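Local coordinates for putative hydrolase YdeN (Bacillus subtilis, PDB 1UXO), which probably hydrolyses a substrate not yet identified, as a serine hydrolase of the RBBP9 family with an alpha/beta-hydrolase fold, at residues A[9-12]-A[13-17]; A[107-110]-A[111-114]; A[120-123]-A[124-128]. The protein carries 2 engineered substitutions. All blocks are in the same frame, centred on the assembly; numbering follows the deposited sequence.

How the contacts relate
The three contacts are local and follow one another along the chain; none nests inside or crosses another. Contact 1 comes first, where strand 6-10 ends and the chain turns back on itself before helix 22-31. Contact 2 is a short helical turn in the long loop between strand 92-98 and helix 121-127. Contact 3 runs from the cap of that helix to the first residue of strand 128-136. Contacts 1 and 2 touch: Tyr13 of residues 13-17 packs on Leu108, Met110 and Leu111, which joins two loops near the predicted active site. Contact 3 stands apart, with its centre about 23 Å from the centre of each of the others.

Contact 1 (A[9-12]-A[13-17]); sequences IIHG and YRASS
His11 ND1 donates to Gly12 O at 2.7 Å, with an N-H...O angle of 152°. The acceptor lies nearly in the ring plane, and the bond uses a lone pair of the carbonyl. NE2, on the other side of the ring, is hydrogen-bonded to Met41 N. Both ring nitrogens are thus held, which would hold the ring in its orientation. This pairing is consistent with a neutral ring that carries its proton on ND1.

The ring stands up from the backbone because CG sits between the backbone N and the carbonyl carbon (chi1 67°). From there, one face meets the returning chain. Ala15 O lies above this face near the rim, 3.1 Å from His11 CE1. Ser16 CA covers the same face in a CH-pi contact, 4.0 Å from the ring centroid and 24° off the normal. The methyl of Ala15 is close to the ring's base, with CB 4.1 Å from His11 ND1. Trp52 and Phe22 also pack on His11.

Replacing His11 by alanine would probably open a gap under Ala15 and Ser16 and leave Gly12 O and Met41 N without their ring partners.

The reversal itself is a type II beta turn from Gly12 to Ala15. Arg14 takes the left-handed conformation at its third position, and Arg14 CG rests over the centre of the Tyr13 ring. Gly12 O and Ala15 N, at the ends of the turn, are 3.5 Å apart. Gly12 comes within about 5 Å of the side chain of Ser73, the predicted nucleophile. A His-Gly pair after an inner strand is familiar from alpha/beta hydrolases, where this loop commonly borders the oxyanion hole; the position here is consistent with that.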
ATOM      1  N   ILE A   9       5.115   5.044   3.694  1.00  8.43           N
ATOM      2  CA  ILE A   9       4.912   4.772   2.272  1.00  8.20           C
ATOM      3  C   ILE A   9       5.791   3.591   1.884  1.00  8.76           C
ATOM      4  O   ILE A   9       7.019   3.613   2.129  1.00  8.55           O
ATOM      5  CB  ILE A   9       5.232   6.010   1.446  1.00  7.84           C
ATOM      6  CG1 ILE A   9       4.346   7.171   1.828  1.00  8.89           C
ATOM      7  CG2 ILE A   9       5.136   5.733  -0.118  1.00  8.29           C
ATOM      8  CD1 ILE A   9       4.963   8.529   1.404  1.00  9.36           C
ATOM      9  N   ILE A  10       5.179   2.569   1.287  1.00  8.19           N
ATOM     10  CA  ILE A  10       5.877   1.300   0.992  1.00  9.13           C
ATOM     11  C   ILE A  10       5.757   0.944  -0.496  1.00  9.26           C
ATOM     12  O   ILE A  10       4.657   0.796  -1.054  1.00  9.75           O
ATOM     13  CB  ILE A  10       5.311   0.129   1.865  1.00  9.89           C
ATOM     14  CG1 ILE A  10       5.306   0.469   3.338  1.00 12.28           C
ATOM     15  CG2 ILE A  10       6.115  -1.173   1.582  1.00 10.94           C
ATOM     16  CD1 ILE A  10       4.077   1.099   3.885  1.00 14.59           C
ATOM     17  N   HIS A  11       6.910   0.749  -1.121  1.00  9.78           N
ATOM     18  CA  HIS A  11       7.026   0.513  -2.554  1.00  9.31           C
ATOM     19  C   HIS A  11       6.863  -0.957  -2.922  1.00 10.01           C
ATOM     20  O   HIS A  11       6.652  -1.797  -2.081  1.00 10.83           O
ATOM     21  CB  HIS A  11       8.399   1.016  -3.051  1.00  9.42           C
ATOM     22  CG  HIS A  11       9.549   0.218  -2.510  1.00  9.78           C
ATOM     23  ND1 HIS A  11       9.818  -1.072  -2.913  1.00 11.84           N
ATOM     24  CD2 HIS A  11      10.484   0.527  -1.572  1.00 11.46           C
ATOM     25  CE1 HIS A  11      10.877  -1.528  -2.245  1.00 12.45           C
ATOM     26  NE2 HIS A  11      11.314  -0.567  -1.441  1.00 11.14           N
ATOM     27  N   GLY A  12       6.955  -1.246  -4.214  1.00 10.78           N
ATOM     28  CA  GLY A  12       6.777  -2.593  -4.751  1.00 10.78           C
ATOM     29  C   GLY A  12       8.073  -3.185  -5.280  1.00 10.51           C
ATOM     30  O   GLY A  12       9.193  -2.768  -4.922  1.00 10.28           O
ATOM     31  N   TYR A  13       7.899  -4.181  -6.138  1.00 11.63           N
ATOM     32  CA  TYR A  13       8.988  -4.859  -6.871  1.00 10.93           C
ATOM     33  C   TYR A  13       9.819  -3.889  -7.732  1.00 11.87           C
ATOM     34  O   TYR A  13       9.284  -3.010  -8.448  1.00 11.49           O
ATOM     35  CB  TYR A  13       8.347  -5.940  -7.724  1.00 11.60           C
ATOM     36  CG  TYR A  13       9.262  -6.640  -8.682  1.00 11.82           C
ATOM     37  CD1 TYR A  13      10.410  -7.268  -8.245  1.00 13.69           C
ATOM     38  CD2 TYR A  13       8.948  -6.702 -10.044  1.00 14.65           C
ATOM     39  CE1 TYR A  13      11.277  -7.927  -9.167  1.00 16.49           C
ATOM     40  CE2 TYR A  13       9.811  -7.362 -10.960  1.00 16.05           C
ATOM     41  CZ  TYR A  13      10.950  -7.977 -10.491  1.00 18.02           C
ATOM     42  OH  TYR A  13      11.825  -8.595 -11.380  1.00 24.11           O
ATOM     43  N   ARG A  14      11.129  -4.021  -7.624  1.00 12.76           N
ATOM     44  CA  ARG A  14      12.067  -3.292  -8.427  1.00 14.84           C
ATOM     45  C   ARG A  14      11.892  -1.829  -8.252  1.00 15.16           C
ATOM     46  O   ARG A  14      11.817  -1.098  -9.256  1.00 17.02           O
ATOM     47  CB  ARG A  14      11.824  -3.546  -9.923  1.00 17.09           C
ATOM     48  CG  ARG A  14      12.496  -4.732 -10.496  1.00 22.51           C
ATOM     49  CD  ARG A  14      12.935  -4.486 -11.932  1.00 29.01           C
ATOM     50  NE  ARG A  14      11.917  -3.745 -12.681  1.00 34.27           N
ATOM     51  CZ  ARG A  14      11.841  -3.711 -14.009  1.00 36.61           C
ATOM     52  NH1 ARG A  14      12.716  -4.391 -14.781  1.00 38.58           N
ATOM     53  NH2 ARG A  14      10.870  -3.009 -14.566  1.00 35.60           N
ATOM     54  N   ALA A  15      11.702  -1.394  -7.019  1.00 13.35           N
ATOM     55  CA  ALA A  15      11.581   0.005  -6.744  1.00 12.10           C
ATOM     56  C   ALA A  15      12.289   0.299  -5.434  1.00 11.87           C
ATOM     57  O   ALA A  15      12.585  -0.613  -4.689  1.00 11.05           O
ATOM     58  CB  ALA A  15      10.122   0.408  -6.674  1.00 12.40           C
ATOM     59  N   SER A  16      12.502   1.590  -5.169  1.00 11.82           N
ATOM     60  CA  SER A  16      12.970   2.109  -3.886  1.00 12.45           C
ATOM     61  C   SER A  16      12.307   3.452  -3.608  1.00 12.27           C
ATOM     62  O   SER A  16      11.475   3.950  -4.392  1.00 11.84           O
ATOM     63  CB  SER A  16      14.513   2.312  -3.891  1.00 13.18           C
ATOM     64  OG  SER A  16      14.890   3.466  -4.662  1.00 13.36           O
ATOM     65  N   SER A  17      12.706   4.060  -2.498  1.00 11.91           N
ATOM     66  CA  SER A  17      12.068   5.255  -1.982  1.00 11.99           C
ATOM     67  C   SER A  17      12.201   6.441  -2.916  1.00 12.49           C
ATOM     68  O   SER A  17      11.481   7.427  -2.762  1.00 12.81           O
ATOM     69  CB  SER A  17      12.668   5.583  -0.616  1.00 12.40           C
ATOM     70  OG  SER A  17      14.048   5.898  -0.765  1.00 12.65           O
TER

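Contact 2 (A[107-110]-A[111-114]); sequences TLQM and LDEF
The carboxylate of Asp112 lies beneath the backbone carbonyl of Gln109: Gln109 O stands over one face, almost directly above CG and 3.1 Å from it. The two residues belong to a short 3-10 turn in the loop that follows strand 92-98. The Gln109 side chain runs beside Asp112 in the same direction, its amide plane turned 43° from the carboxylate. Asp112 OD1 is held by Ser104 OG and by a water. That water donates both to Asp112 OD1 and to Leu108 O, so it ties the side chain to the start of the turn. The ring of Phe114 meets Trp52 edge-to-face.

In the backbone, Leu111 N donates to Leu108 O at 3.1 Å, and Asp112 N donates to Gln109 O at 2.9 Å. The direct series then breaks at Glu113, where a second water accepts from Glu113 N and donates to Met110 O. Phe114 N bonds directly again, to Leu111 O. The Glu113 carboxylate forms a salt bridge with Arg48.

Many alpha/beta hydrolases carry a cap or lid at this place in the fold. The Leu108 side chain is about 6 Å from that of Ser73, a predicted active-site residue.

Apolar side chains gather on the side facing Tyr13. Leu108 and Leu111 run side by side, with CD1 of one 3.9 Å from CD1 of the other. Met110, present as selenomethionine, starts between its backbone N and carbonyl carbon (chi1 51°) and bends again at chi3 (-64°). That bend sets Met110 CE 3.9 Å from Leu111 CD2.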
ATOM      1  N   THR A 107       1.908 -12.397 -14.760  1.00 10.50           N
ATOM      2  CA  THR A 107       3.111 -11.962 -15.462  1.00 12.13           C
ATOM      3  C   THR A 107       4.318 -11.863 -14.526  1.00 11.49           C
ATOM      4  O   THR A 107       5.421 -11.608 -15.003  1.00 13.40           O
ATOM      5  CB  THR A 107       2.922 -10.688 -16.229  1.00 12.59           C
ATOM      6  OG1 THR A 107       2.656  -9.641 -15.298  1.00 14.66           O
ATOM      7  CG2 THR A 107       1.704 -10.764 -17.181  1.00 16.28           C
ATOM      8  N   LEU A 108       4.114 -12.038 -13.220  1.00 11.03           N
ATOM      9  CA  LEU A 108       5.177 -11.984 -12.193  1.00 11.16           C
ATOM     10  C   LEU A 108       4.993 -13.115 -11.160  1.00 10.96           C
ATOM     11  O   LEU A 108       4.834 -12.902  -9.957  1.00 10.70           O
ATOM     12  CB  LEU A 108       5.129 -10.612 -11.508  1.00 12.35           C
ATOM     13  CG  LEU A 108       5.714  -9.449 -12.328  1.00 12.10           C
ATOM     14  CD1 LEU A 108       5.495  -8.087 -11.602  1.00 13.47           C
ATOM     15  CD2 LEU A 108       7.208  -9.633 -12.557  1.00 12.21           C
ATOM     16  N   GLN A 109       5.017 -14.347 -11.639  1.00 11.87           N
ATOM     17  CA  GLN A 109       4.829 -15.517 -10.785  1.00 12.89           C
ATOM     18  C   GLN A 109       5.991 -15.706  -9.770  1.00 13.87           C
ATOM     19  O   GLN A 109       5.811 -16.280  -8.674  1.00 13.31           O
ATOM     20  CB  GLN A 109       4.516 -16.771 -11.670  1.00 13.72           C
ATOM     21  CG  GLN A 109       3.098 -16.704 -12.274  1.00 17.01           C
ATOM     22  CD  GLN A 109       2.659 -17.934 -13.095  1.00 22.15           C
ATOM     23  OE1 GLN A 109       3.437 -18.800 -13.318  1.00 28.81           O
ATOM     24  NE2 GLN A 109       1.413 -17.968 -13.545  1.00 27.99           N
HETATM   25  N   MSE A 110       7.160 -15.134 -10.078  1.00 13.88           N
HETATM   26  CA  MSE A 110       8.293 -15.112  -9.163  1.00 15.51           C
HETATM   27  C   MSE A 110       7.981 -14.468  -7.809  1.00 14.79           C
HETATM   28  O   MSE A 110       8.734 -14.622  -6.837  1.00 14.35           O
HETATM   29  CB  MSE A 110       9.444 -14.300  -9.797  1.00 17.81           C
HETATM   30  CG  MSE A 110       9.036 -12.852 -10.344  1.00 19.64           C
HETATM   31 SE   MSE A 110      10.714 -11.912 -10.696  1.00 37.43          SE
HETATM   32  CE  MSE A 110      11.615 -11.723  -8.817  1.00 32.97           C
ATOM     33  N   LEU A 111       6.880 -13.729  -7.747  1.00 13.72           N
ATOM     34  CA  LEU A 111       6.441 -13.026  -6.546  1.00 12.61           C
ATOM     35  C   LEU A 111       5.308 -13.758  -5.825  1.00 12.39           C
ATOM     36  O   LEU A 111       4.715 -13.217  -4.880  1.00 11.53           O
ATOM     37  CB  LEU A 111       6.012 -11.593  -6.932  1.00 12.33           C
ATOM     38  CG  LEU A 111       6.953 -10.690  -7.740  1.00 11.58           C
ATOM     39  CD1 LEU A 111       6.311  -9.282  -7.935  1.00 13.36           C
ATOM     40  CD2 LEU A 111       8.298 -10.561  -7.037  1.00 12.43           C
ATOM     41  N   ASP A 112       4.994 -14.991  -6.258  1.00 11.41           N
ATOM     42  CA  ASP A 112       3.876 -15.727  -5.707  1.00 11.55           C
ATOM     43  C   ASP A 112       3.890 -15.933  -4.223  1.00 11.69           C
ATOM     44  O   ASP A 112       2.821 -16.054  -3.626  1.00 10.96           O
ATOM     45  CB  ASP A 112       3.701 -17.106  -6.384  1.00 12.24           C
ATOM     46  CG  ASP A 112       2.992 -17.035  -7.714  1.00 13.49           C
ATOM     47  OD1 ASP A 112       2.484 -15.973  -8.143  1.00 14.25           O
ATOM     48  OD2 ASP A 112       2.870 -18.079  -8.445  1.00 15.74           O
ATOM     49  N   GLU A 113       5.065 -15.920  -3.593  1.00 12.52           N
ATOM     50  CA  GLU A 113       5.101 -16.202  -2.187  1.00 13.82           C
ATOM     51  C   GLU A 113       4.422 -15.104  -1.374  1.00 13.15           C
ATOM     52  O   GLU A 113       3.972 -15.361  -0.278  1.00 13.01           O
ATOM     53  CB  GLU A 113       6.522 -16.466  -1.687  1.00 14.82           C
ATOM     54  CG  GLU A 113       7.376 -15.274  -1.506  1.00 17.74           C
ATOM     55  CD  GLU A 113       8.734 -15.678  -0.974  1.00 22.86           C
ATOM     56  OE1 GLU A 113       9.234 -16.807  -1.299  1.00 29.90           O
ATOM     57  OE2 GLU A 113       9.309 -14.896  -0.257  1.00 17.99           O
ATOM     58  N   PHE A 114       4.322 -13.897  -1.937  1.00 13.55           N
ATOM     59  CA  PHE A 114       3.711 -12.759  -1.220  1.00 13.60           C
ATOM     60  C   PHE A 114       2.184 -12.892  -1.084  1.00 14.61           C
ATOM     61  O   PHE A 114       1.609 -12.289  -0.203  1.00 15.82           O
ATOM     62  CB  PHE A 114       4.069 -11.460  -1.922  1.00 13.60           C
ATOM     63  CG  PHE A 114       5.421 -10.920  -1.532  1.00 13.33           C
ATOM     64  CD1 PHE A 114       5.532  -9.865  -0.662  1.00 12.25           C
ATOM     65  CD2 PHE A 114       6.577 -11.504  -2.007  1.00 12.30           C
ATOM     66  CE1 PHE A 114       6.744  -9.373  -0.335  1.00 12.24           C
ATOM     67  CE2 PHE A 114       7.782 -11.043  -1.680  1.00 12.93           C
ATOM     68  CZ  PHE A 114       7.887  -9.971  -0.840  1.00 13.52           C
TER
HETATM   69  O   HOH W   1       2.704 -13.320  -8.189  1.00  9.90           O
HETATM   70  O   HOH W   2       7.540 -16.437  -4.783  1.00 22.18           O

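Contact 3 (A[120-123]-A[124-128]); sequences DHQK and IIESA
Ser127 OG donates to Lys123 O at 2.7 Å, from above the carbonyl plane. The hydroxyl points back along the helix because OG is anti to the carbonyl carbon (chi1 -69°). It also accepts from Lys123 NZ at 3.1 Å, so this one residue pair is joined twice. The lysine chain bends at chi2 and chi4 to reach it. Lys123 NZ bonds to the backbone oxygens of Leu86 and Leu83 as well.

At the N-terminal end, Asp120 is the N-cap. Its OD1 accepts from Lys123 N at 3.3 Å, from above the carboxylate. Asp120 O takes the N-H of Ile124, and Asp120 N bonds to Glu84. The next two backbone bonds follow in regular order: Ile125 N donates to His121 O at 2.9 Å and Glu126 N to Gln122 O at 2.9 Å. A side-chain bond from Gln122 NE2 to Glu126 OE2 is doubtful, since Glu126 has two conformers.

Ile124 packs inward on Phe119 and Ile154. Ser127 is bonded through its backbone to Leu92, at the start of strand 92-98. Helix 121-127 is the crossover of a beta-alpha-beta unit and links that strand to its parallel neighbour, strand 128-136.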
ATOM      1  N   ASP A 120      -6.891 -13.409   6.118  1.00 11.24           N
ATOM      2  CA  ASP A 120      -7.940 -13.252   7.104  1.00 10.53           C
ATOM      3  C   ASP A 120      -8.504 -11.817   6.928  1.00 10.44           C
ATOM      4  O   ASP A 120      -8.000 -10.831   7.441  1.00  8.05           O
ATOM      5  CB  ASP A 120      -7.374 -13.444   8.494  1.00 11.27           C
ATOM      6  CG  ASP A 120      -8.408 -13.294   9.605  1.00 11.57           C
ATOM      7  OD1 ASP A 120      -9.578 -12.843   9.382  1.00 10.15           O
ATOM      8  OD2 ASP A 120      -8.099 -13.559  10.807  1.00 12.36           O
ATOM      9  N   HIS A 121      -9.577 -11.740   6.161  1.00 10.22           N
ATOM     10  CA  HIS A 121     -10.186 -10.424   5.795  1.00 10.38           C
ATOM     11  C   HIS A 121     -10.707  -9.653   7.004  1.00 10.28           C
ATOM     12  O   HIS A 121     -10.577  -8.455   7.053  1.00 10.39           O
ATOM     13  CB  HIS A 121     -11.270 -10.579   4.679  1.00 11.26           C
ATOM     14  CG  HIS A 121     -10.721 -11.258   3.436  1.00 14.01           C
ATOM     15  ND1 HIS A 121     -11.328 -12.330   2.816  1.00 15.54           N
ATOM     16  CD2 HIS A 121      -9.604 -11.016   2.721  1.00 14.42           C
ATOM     17  CE1 HIS A 121     -10.606 -12.725   1.783  1.00 14.95           C
ATOM     18  NE2 HIS A 121      -9.550 -11.942   1.714  1.00 13.13           N
ATOM     19  N   GLN A 122     -11.305 -10.362   7.968  1.00 10.48           N
ATOM     20  CA  GLN A 122     -11.872  -9.713   9.126  1.00 10.73           C
ATOM     21  C   GLN A 122     -10.782  -9.023   9.970  1.00 10.21           C
ATOM     22  O   GLN A 122     -10.947  -7.926  10.445  1.00  9.42           O
ATOM     23  CB  GLN A 122     -12.673 -10.726   9.976  1.00 11.70           C
ATOM     24  CG  GLN A 122     -13.311 -10.090  11.205  1.00 14.20           C
ATOM     25  CD  GLN A 122     -14.218 -11.050  12.006  1.00 18.14           C
ATOM     26  OE1 GLN A 122     -14.530 -12.171  11.563  1.00 20.92           O
ATOM     27  NE2 GLN A 122     -14.627 -10.608  13.192  1.00 21.04           N
ATOM     28  N   LYS A 123      -9.645  -9.663  10.117  1.00 10.56           N
ATOM     29  CA  LYS A 123      -8.542  -9.102  10.855  1.00  9.91           C
ATOM     30  C   LYS A 123      -8.046  -7.823  10.146  1.00 10.39           C
ATOM     31  O   LYS A 123      -7.769  -6.820  10.792  1.00 10.66           O
ATOM     32  CB  LYS A 123      -7.418 -10.140  10.927  1.00  9.80           C
ATOM     33  CG  LYS A 123      -6.116  -9.590  11.610  1.00  9.52           C
ATOM     34  CD  LYS A 123      -6.332  -9.245  13.116  1.00 11.70           C
ATOM     35  CE  LYS A 123      -4.966  -9.055  13.913  1.00 13.90           C
ATOM     36  NZ  LYS A 123      -4.311  -7.816  13.502  1.00 15.71           N
ATOM     37  N   ILE A 124      -7.902  -7.869   8.825  1.00  9.57           N
ATOM     38  CA  ILE A 124      -7.514  -6.672   8.073  1.00 10.37           C
ATOM     39  C   ILE A 124      -8.512  -5.522   8.219  1.00  9.66           C
ATOM     40  O   ILE A 124      -8.103  -4.400   8.473  1.00  8.72           O
ATOM     41  CB  ILE A 124      -7.282  -7.023   6.586  1.00  9.98           C
ATOM     42  CG1 ILE A 124      -6.122  -8.010   6.503  1.00 11.99           C
ATOM     43  CG2 ILE A 124      -7.098  -5.751   5.755  1.00  9.38           C
ATOM     44  CD1 ILE A 124      -6.093  -8.786   5.193  1.00 16.48           C
ATOM     45  N   ILE A 125      -9.807  -5.812   8.092  1.00  8.51           N
ATOM     46  CA  ILE A 125     -10.827  -4.841   8.310  1.00  9.96           C
ATOM     47  C   ILE A 125     -10.722  -4.211   9.719  1.00 10.45           C
ATOM     48  O   ILE A 125     -10.775  -2.990   9.874  1.00 10.23           O
ATOM     49  CB  ILE A 125     -12.260  -5.413   8.013  1.00  9.60           C
ATOM     50  CG1 ILE A 125     -12.414  -5.655   6.518  1.00  9.46           C
ATOM     51  CG2 ILE A 125     -13.343  -4.388   8.504  1.00 10.72           C
ATOM     52  CD1 ILE A 125     -13.591  -6.504   6.138  1.00  9.91           C
ATOM     53  N   GLU A 126     -10.488  -5.043  10.732  1.00 10.50           N
ATOM     54  CA  GLU A 126     -10.408  -4.564  12.095  1.00 12.11           C
ATOM     55  C   GLU A 126      -9.105  -3.866  12.418  1.00 11.57           C
ATOM     56  O   GLU A 126      -9.006  -3.262  13.418  1.00 12.02           O
ATOM     57  CB  GLU A 126     -10.655  -5.730  13.064  1.00 12.52           C
ATOM     58  CG  GLU A 126     -12.133  -6.068  13.005  0.70 15.52           C
ATOM     59  CD  GLU A 126     -12.543  -7.304  13.746  0.70 17.18           C
ATOM     60  OE1 GLU A 126     -11.685  -7.907  14.422  0.70 19.08           O
ATOM     61  OE2 GLU A 126     -13.740  -7.662  13.629  0.70 18.03           O
ATOM     62  N   SER A 127      -8.132  -3.970  11.538  1.00 10.74           N
ATOM     63  CA  SER A 127      -6.806  -3.410  11.738  1.00 10.88           C
ATOM     64  C   SER A 127      -6.593  -1.985  11.190  1.00 10.74           C
ATOM     65  O   SER A 127      -5.584  -1.345  11.519  1.00 11.42           O
ATOM     66  CB  SER A 127      -5.751  -4.342  11.096  1.00 12.09           C
ATOM     67  OG  SER A 127      -5.680  -5.551  11.838  1.00 13.72           O
ATOM     68  N   ALA A 128      -7.549  -1.493  10.415  1.00 10.69           N
ATOM     69  CA  ALA A 128      -7.428  -0.218   9.698  1.00 10.80           C
ATOM     70  C   ALA A 128      -8.772   0.476   9.631  1.00 11.63           C
ATOM     71  O   ALA A 128      -9.707  -0.013   9.000  1.00 12.79           O
ATOM     72  CB  ALA A 128      -6.832  -0.427   8.347  1.00 12.41           C
TER